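Peptidoglycan glycosyltransferase (Burkholderia ambifaria, PDB 5UY7) belongs to the penicillin-binding protein family and pairs a dimerisation domain with a second domain of the beta-lactamase clan. Local coordinates at residues T290-G295 against T330-T335; S270-F275 against T346-G351. One frame throughout, in Å; residues are numbered along the deposited sequence.

In the fold
Both contacts fall in the domain of the beta-lactamase clan, with centres about 19 Å apart and nearest atoms about 7 Å apart, so they do not touch. Along the chain the order is 270-275, 290-295, 330-335, 346-351: contact 1 is nested inside the loop that contact 2 closes. Contact 2 is buried, about 8 Å from the centre of the chain, whereas contact 1 is partly buried, about 21 Å out. Helix 273-282 serves both: its Phe275 faces 346-351, and its Val277 and Ala280 meet Ile332 of 330-335. The outer strand-helix packing of contact 1 is thereby tied to the helix that carries the lysine of a probable SxxK pair.

Contact 1. Residues T290-G295 against T330-T335; sequences TLVETG and TKIAMT
Val292, on the short strand 291-293, carries the apolar part of this contact by splitting its two methyls between consecutive residues of helix 326-333. CG1 stands anti to the backbone N (chi1 -177°) and packs alongside the root of Lys331, 4.0 Å from its CB, the two side chains running past each other in opposite directions. CG2, the other branch, meets Ile332 CG1 at 4.1 Å, and here the side chains cross at about a right angle. Both Val292 and Ile332 also touch Val317 of helix 317-323, which adds a third element to the packing.

The polar part is one hydrogen bond. The Lys331 chain is extended beyond CG and carries NZ to Glu293 O at 2.7 Å. The C=O...N angle is 152°, with the donor tilted 21° from the carbonyl plane. The aliphatic chain leads up to the same oxygen, since Lys331 CE lies 3.2 Å from Glu293 O.

The Glu293 carboxylate plays a different role. Its OE1 is 6.9 Å from Lys331 NZ, too far for a salt bridge, and is instead hydrogen-bonded to Thr314 OG1. Thr314 belongs to strand 314-316, the antiparallel partner of 291-293.

In chemical terms, then, Lys331 serves both kinds of contact, apolar at its base and a donor at its tip, with Ile332 adding to the apolar side. The bond recognises a main-chain carbonyl, while the opposite charge of Glu293 probably adds no more than a modest electrostatic attraction.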
ATOM      1  N   THR A 290     -20.449  -6.482   6.438  1.00 18.42           N
ATOM      2  CA  THR A 290     -21.400  -6.174   5.377  1.00 18.85           C
ATOM      3  C   THR A 290     -21.155  -7.074   4.173  1.00 20.30           C
ATOM      4  O   THR A 290     -20.012  -7.290   3.769  1.00 20.34           O
ATOM      5  CB  THR A 290     -21.267  -4.709   4.968  1.00 18.94           C
ATOM      6  OG1 THR A 290     -21.684  -3.871   6.056  1.00 20.39           O
ATOM      7  CG2 THR A 290     -22.111  -4.407   3.728  1.00 23.27           C
ATOM      8  N   LEU A 291     -22.238  -7.603   3.604  1.00 19.47           N
ATOM      9  CA  LEU A 291     -22.121  -8.459   2.428  1.00 20.46           C
ATOM     10  C   LEU A 291     -22.073  -7.623   1.157  1.00 20.76           C
ATOM     11  O   LEU A 291     -22.804  -6.637   1.013  1.00 24.03           O
ATOM     12  CB  LEU A 291     -23.289  -9.438   2.354  1.00 22.58           C
ATOM     13  CG  LEU A 291     -23.392 -10.418   3.524  1.00 23.19           C
ATOM     14  CD1 LEU A 291     -24.511 -11.415   3.276  1.00 28.25           C
ATOM     15  CD2 LEU A 291     -22.069 -11.135   3.755  1.00 27.39           C
ATOM     16  N   VAL A 292     -21.210  -8.036   0.230  1.00 20.00           N
ATOM     17  CA  VAL A 292     -21.032  -7.395  -1.069  1.00 19.11           C
ATOM     18  C   VAL A 292     -21.131  -8.488  -2.123  1.00 20.65           C
ATOM     19  O   VAL A 292     -20.341  -9.441  -2.104  1.00 22.98           O
ATOM     20  CB  VAL A 292     -19.676  -6.673  -1.172  1.00 20.04           C
ATOM     21  CG1 VAL A 292     -19.551  -5.942  -2.509  1.00 23.82           C
ATOM     22  CG2 VAL A 292     -19.492  -5.716   0.002  1.00 20.45           C
ATOM     23  N   GLU A 293     -22.087  -8.352  -3.036  1.00 21.30           N
ATOM     24  CA  GLU A 293     -22.334  -9.363  -4.058  1.00 23.96           C
ATOM     25  C   GLU A 293     -21.420  -9.110  -5.250  1.00 24.31           C
ATOM     26  O   GLU A 293     -21.546  -8.079  -5.919  1.00 25.81           O
ATOM     27  CB  GLU A 293     -23.795  -9.342  -4.501  1.00 23.37           C
ATOM     28  CG  GLU A 293     -24.789  -9.527  -3.360  1.00 33.60           C
ATOM     29  CD  GLU A 293     -24.694 -10.894  -2.690  1.00 48.96           C
ATOM     30  OE1 GLU A 293     -24.059 -11.813  -3.257  1.00 44.60           O
ATOM     31  OE2 GLU A 293     -25.265 -11.047  -1.588  1.00 53.52           O
ATOM     32  N   THR A 294     -20.507 -10.045  -5.523  1.00 23.47           N
ATOM     33  CA  THR A 294     -19.677  -9.936  -6.716  1.00 20.42           C
ATOM     34  C   THR A 294     -19.991 -10.994  -7.767  1.00 26.00           C
ATOM     35  O   THR A 294     -19.427 -10.931  -8.867  1.00 26.81           O
ATOM     36  CB  THR A 294     -18.177  -9.994  -6.359  1.00 20.92           C
ATOM     37  OG1 THR A 294     -17.780 -11.341  -6.059  1.00 21.51           O
ATOM     38  CG2 THR A 294     -17.866  -9.093  -5.168  1.00 20.63           C
ATOM     39  N   GLY A 295     -20.873 -11.948  -7.468  1.00 27.77           N
ATOM     40  CA  GLY A 295     -21.352 -12.884  -8.475  1.00 29.19           C
ATOM     41  C   GLY A 295     -20.237 -13.672  -9.134  1.00 28.16           C
ATOM     42  O   GLY A 295     -19.295 -14.139  -8.482  1.00 27.50           O
ATOM     43  N   THR A 330     -15.501  -1.587  -6.263  1.00 17.12           N
ATOM     44  CA  THR A 330     -16.392  -0.682  -6.980  1.00 16.76           C
ATOM     45  C   THR A 330     -17.708  -0.507  -6.240  1.00 19.68           C
ATOM     46  O   THR A 330     -18.185   0.618  -6.065  1.00 20.38           O
ATOM     47  CB  THR A 330     -16.646  -1.214  -8.390  1.00 17.84           C
ATOM     48  OG1 THR A 330     -15.421  -1.195  -9.132  1.00 19.39           O
ATOM     49  CG2 THR A 330     -17.707  -0.362  -9.113  1.00 19.67           C
ATOM     50  N   LYS A 331     -18.318  -1.612  -5.807  1.00 18.51           N
ATOM     51  CA  LYS A 331     -19.632  -1.493  -5.181  1.00 17.56           C
ATOM     52  C   LYS A 331     -19.536  -0.753  -3.855  1.00 19.55           C
ATOM     53  O   LYS A 331     -20.433   0.028  -3.507  1.00 21.07           O
ATOM     54  CB  LYS A 331     -20.267  -2.875  -5.007  1.00 19.12           C
ATOM     55  CG  LYS A 331     -20.653  -3.506  -6.353  1.00 21.17           C
ATOM     56  CD  LYS A 331     -21.519  -4.727  -6.163  1.00 23.73           C
ATOM     57  CE  LYS A 331     -21.933  -5.305  -7.500  1.00 28.88           C
ATOM     58  NZ  LYS A 331     -23.009  -6.305  -7.307  1.00 31.15           N
ATOM     59  N   ILE A 332     -18.447  -0.967  -3.115  1.00 18.43           N
ATOM     60  CA  ILE A 332     -18.217  -0.205  -1.894  1.00 16.10           C
ATOM     61  C   ILE A 332     -17.993   1.268  -2.225  1.00 17.37           C
ATOM     62  O   ILE A 332     -18.544   2.159  -1.568  1.00 18.84           O
ATOM     63  CB  ILE A 332     -17.037  -0.821  -1.123  1.00 17.84           C
ATOM     64  CG1 ILE A 332     -17.440  -2.193  -0.577  1.00 17.10           C
ATOM     65  CG2 ILE A 332     -16.582   0.094  -0.013  1.00 17.59           C
ATOM     66  CD1 ILE A 332     -16.239  -2.984   0.008  1.00 16.66           C
ATOM     67  N   ALA A 333     -17.217   1.547  -3.276  1.00 15.53           N
ATOM     68  CA  ALA A 333     -16.993   2.933  -3.674  1.00 19.16           C
ATOM     69  C   ALA A 333     -18.292   3.636  -4.040  1.00 21.87           C
ATOM     70  O   ALA A 333     -18.423   4.846  -3.817  1.00 21.60           O
ATOM     71  CB  ALA A 333     -16.026   2.992  -4.860  1.00 18.37           C
ATOM     72  N   MET A 334     -19.258   2.909  -4.603  1.00 19.41           N
ATOM     73  CA  MET A 334     -20.502   3.545  -5.022  1.00 20.39           C
ATOM     74  C   MET A 334     -21.384   3.972  -3.851  1.00 24.44           C
ATOM     75  O   MET A 334     -22.362   4.692  -4.075  1.00 27.92           O
ATOM     76  CB  MET A 334     -21.269   2.613  -5.965  1.00 23.61           C
ATOM     77  CG  MET A 334     -20.564   2.378  -7.301  1.00 28.85           C
ATOM     78  SD  MET A 334     -20.357   3.880  -8.289  1.00 37.31           S
ATOM     79  CE  MET A 334     -18.632   4.247  -8.018  1.00 25.88           C
ATOM     80  N   THR A 335     -21.059   3.561  -2.622  1.00 21.76           N
ATOM     81  CA  THR A 335     -21.726   4.087  -1.441  1.00 22.90           C
ATOM     82  C   THR A 335     -21.202   5.455  -1.036  1.00 23.06           C
ATOM     83  O   THR A 335     -21.706   6.025  -0.066  1.00 23.79           O
ATOM     84  CB  THR A 335     -21.581   3.128  -0.247  1.00 22.25           C
ATOM     85  OG1 THR A 335     -20.240   3.169   0.251  1.00 21.66           O
ATOM     86  CG2 THR A 335     -21.928   1.697  -0.644  1.00 22.03           C
TER

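Contact 2. Residues S270-F275 against T346-G351. With SO4 (sulfate ion), chain B.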
ATOM      1  N   SER A 270      -4.255  -2.358  -7.189  1.00 16.29           N
ATOM      2  CA  SER A 270      -4.908  -2.977  -6.034  1.00 16.82           C
ATOM      3  C   SER A 270      -4.406  -2.448  -4.699  1.00 19.29           C
ATOM      4  O   SER A 270      -5.075  -2.646  -3.678  1.00 16.72           O
ATOM      5  CB  SER A 270      -4.730  -4.495  -6.076  1.00 17.26           C
ATOM      6  OG  SER A 270      -5.366  -5.036  -7.220  1.00 18.74           O
ATOM      7  N   ILE A 271      -3.254  -1.773  -4.674  1.00 15.50           N
ATOM      8  CA  ILE A 271      -2.755  -1.179  -3.436  1.00 14.10           C
ATOM      9  C   ILE A 271      -3.727  -0.151  -2.872  1.00 15.58           C
ATOM     10  O   ILE A 271      -3.700   0.130  -1.664  1.00 15.61           O
ATOM     11  CB  ILE A 271      -1.354  -0.587  -3.714  1.00 15.55           C
ATOM     12  CG1 ILE A 271      -0.373  -1.734  -3.974  1.00 15.87           C
ATOM     13  CG2 ILE A 271      -0.872   0.297  -2.571  1.00 17.67           C
ATOM     14  CD1 ILE A 271       0.933  -1.285  -4.642  1.00 17.40           C
ATOM     15  N   MET A 272      -4.618   0.388  -3.702  1.00 15.37           N
ATOM     16  CA  MET A 272      -5.586   1.355  -3.195  1.00 15.23           C
ATOM     17  C   MET A 272      -6.817   0.715  -2.574  1.00 16.91           C
ATOM     18  O   MET A 272      -7.578   1.428  -1.912  1.00 16.27           O
ATOM     19  CB  MET A 272      -6.052   2.295  -4.305  1.00 17.17           C
ATOM     20  CG  MET A 272      -4.963   3.196  -4.848  1.00 18.67           C
ATOM     21  SD  MET A 272      -4.084   4.143  -3.590  1.00 20.31           S
ATOM     22  CE  MET A 272      -5.428   5.148  -2.954  1.00 22.74           C
ATOM     23  N   LYS A 273      -7.053  -0.580  -2.793  1.00 14.21           N
ATOM     24  CA  LYS A 273      -8.297  -1.177  -2.311  1.00 13.74           C
ATOM     25  C   LYS A 273      -8.472  -1.020  -0.803  1.00 14.06           C
ATOM     26  O   LYS A 273      -9.611  -0.754  -0.366  1.00 15.08           O
ATOM     27  CB  LYS A 273      -8.365  -2.648  -2.750  1.00 14.19           C
ATOM     28  CG  LYS A 273      -8.569  -2.785  -4.253  1.00 13.37           C
ATOM     29  CD  LYS A 273      -8.307  -4.203  -4.793  1.00 16.79           C
ATOM     30  CE  LYS A 273      -8.638  -4.233  -6.272  1.00 16.26           C
ATOM     31  NZ  LYS A 273      -8.127  -5.455  -7.006  1.00 18.60           N
ATOM     32  N   PRO A 274      -7.432  -1.128   0.031  1.00 14.27           N
ATOM     33  CA  PRO A 274      -7.639  -0.899   1.468  1.00 13.66           C
ATOM     34  C   PRO A 274      -8.106   0.504   1.803  1.00 14.87           C
ATOM     35  O   PRO A 274      -8.762   0.677   2.835  1.00 15.69           O
ATOM     36  CB  PRO A 274      -6.259  -1.185   2.068  1.00 13.77           C
ATOM     37  CG  PRO A 274      -5.682  -2.181   1.133  1.00 13.83           C
ATOM     38  CD  PRO A 274      -6.094  -1.709  -0.217  1.00 14.60           C
ATOM     39  N   PHE A 275      -7.778   1.511   0.986  1.00 15.68           N
ATOM     40  CA  PHE A 275      -8.230   2.865   1.298  1.00 13.85           C
ATOM     41  C   PHE A 275      -9.687   3.063   0.916  1.00 14.63           C
ATOM     42  O   PHE A 275     -10.421   3.774   1.610  1.00 16.53           O
ATOM     43  CB  PHE A 275      -7.343   3.908   0.608  1.00 14.82           C
ATOM     44  CG  PHE A 275      -5.946   3.931   1.152  1.00 16.59           C
ATOM     45  CD1 PHE A 275      -5.700   4.417   2.425  1.00 16.72           C
ATOM     46  CD2 PHE A 275      -4.887   3.427   0.411  1.00 19.61           C
ATOM     47  CE1 PHE A 275      -4.415   4.410   2.958  1.00 16.71           C
ATOM     48  CE2 PHE A 275      -3.597   3.419   0.938  1.00 17.78           C
ATOM     49  CZ  PHE A 275      -3.366   3.915   2.214  1.00 18.68           C
ATOM     50  N   THR A 346      -6.688  13.141  -0.764  1.00 19.10           N
ATOM     51  CA  THR A 346      -5.872  14.297  -0.426  1.00 20.90           C
ATOM     52  C   THR A 346      -5.334  14.191   0.992  1.00 19.32           C
ATOM     53  O   THR A 346      -4.201  14.613   1.267  1.00 23.27           O
ATOM     54  CB  THR A 346      -6.694  15.566  -0.618  1.00 22.90           C
ATOM     55  OG1 THR A 346      -6.994  15.705  -2.010  1.00 23.52           O
ATOM     56  CG2 THR A 346      -5.926  16.795  -0.155  1.00 22.52           C
ATOM     57  N   SER A 347      -6.121  13.616   1.905  1.00 18.81           N
ATOM     58  CA  SER A 347      -5.659  13.503   3.283  1.00 18.38           C
ATOM     59  C   SER A 347      -4.477  12.544   3.404  1.00 17.70           C
ATOM     60  O   SER A 347      -3.612  12.759   4.261  1.00 20.23           O
ATOM     61  CB  SER A 347      -6.805  13.085   4.211  1.00 20.29           C
ATOM     62  OG  SER A 347      -7.122  11.715   4.065  1.00 22.70           O
ATOM     63  N   ILE A 348      -4.387  11.526   2.539  1.00 21.32           N
ATOM     64  CA  ILE A 348      -3.244  10.614   2.581  1.00 20.69           C
ATOM     65  C   ILE A 348      -2.135  11.123   1.663  1.00 23.22           C
ATOM     66  O   ILE A 348      -1.176  10.401   1.365  1.00 22.08           O
ATOM     67  CB  ILE A 348      -3.635   9.163   2.228  1.00 20.17           C
ATOM     68  CG1 ILE A 348      -4.315   9.073   0.860  1.00 18.39           C
ATOM     69  CG2 ILE A 348      -4.530   8.572   3.315  1.00 22.73           C
ATOM     70  CD1 ILE A 348      -4.448   7.645   0.313  1.00 18.70           C
ATOM     71  N   GLY A 349      -2.246  12.374   1.221  1.00 21.96           N
ATOM     72  CA  GLY A 349      -1.146  13.041   0.551  1.00 22.73           C
ATOM     73  C   GLY A 349      -1.033  12.815  -0.941  1.00 24.54           C
ATOM     74  O   GLY A 349      -0.009  13.197  -1.528  1.00 24.14           O
ATOM     75  N   LEU A 350      -2.032  12.216  -1.580  1.00 23.18           N
ATOM     76  CA  LEU A 350      -1.939  11.994  -3.017  1.00 20.18           C
ATOM     77  C   LEU A 350      -2.173  13.299  -3.768  1.00 21.93           C
ATOM     78  O   LEU A 350      -2.872  14.197  -3.292  1.00 24.89           O
ATOM     79  CB  LEU A 350      -2.945  10.937  -3.468  1.00 21.14           C
ATOM     80  CG  LEU A 350      -2.848   9.602  -2.731  1.00 19.03           C
ATOM     81  CD1 LEU A 350      -3.676   8.559  -3.451  1.00 22.17           C
ATOM     82  CD2 LEU A 350      -1.392   9.162  -2.638  1.00 20.56           C
ATOM     83  N   GLY A 351      -1.569  13.402  -4.954  1.00 23.02           N
ATOM     84  CA  GLY A 351      -1.667  14.608  -5.759  1.00 26.25           C
ATOM     85  C   GLY A 351      -0.834  15.767  -5.260  1.00 28.90           C
ATOM     86  O   GLY A 351      -0.937  16.872  -5.813  1.00 34.08           O
TER
HETATM   87  S   SO4 B 701      -2.662  -7.406  -8.462  1.00 36.53           S
HETATM   88  O1  SO4 B 701      -1.381  -7.115  -7.811  1.00 39.48           O
HETATM   89  O2  SO4 B 701      -3.325  -8.508  -7.777  1.00 40.28           O
HETATM   90  O3  SO4 B 701      -2.397  -7.779  -9.849  1.00 46.73           O
HETATM   91  O4  SO4 B 701      -3.555  -6.254  -8.466  1.00 36.34           O
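Met272 and Phe275, one helical turn apart, meet Ile348 and Leu350 across a wholly apolar interface in which no hydrogen bond crosses. The segment begins with Ser270, which faces other partners: its OG lies 2.5 Å from O4 of a sulfate ion, probably from the crystallisation liquor, so short that the bond is doubtful; Ser462 OG binds the same ion.

At Met272 the chain bends at both chi2 (-53°) and chi3, which swings CE toward 346-351. This methyl meets Leu350 CD1 tip to tip at 3.9 Å and lies 4.2 Å from Ile348 CD1.

Lys273 sends an extended chain to Ser270, with NZ donating to OG at 2.8 Å; Asn326 OD1 and Ser324 O also bond to NZ. The spacing of Ser270 and Lys273 at a helix start fits the SxxK motif of penicillin-binding proteins, with Ser324 and Lys461 placed as its usual companions. Segment 346-351 packs on Met272 and Phe275, which belong to the same turn as this probable active-site pair.

Phe275 presents one ring face to Ile348. CD1 of Ile348 sits 4.0 Å from the ring centroid and only 7° off the ring normal, a CH-pi contact centred on the face. The methyl is placed there by a chi1 of 56°, which sets Ile348 CG1 between backbone N and carbonyl carbon. Ile348 follows the end of helix 338-347, where Gly349, at positive phi, is the C-prime residue of a Schellman motif (Leu350 N to Tyr345 O, Gly349 N to Thr346 O). The Phe275 ring also makes an edge-to-face contact with Tyr397 of helix 390-401.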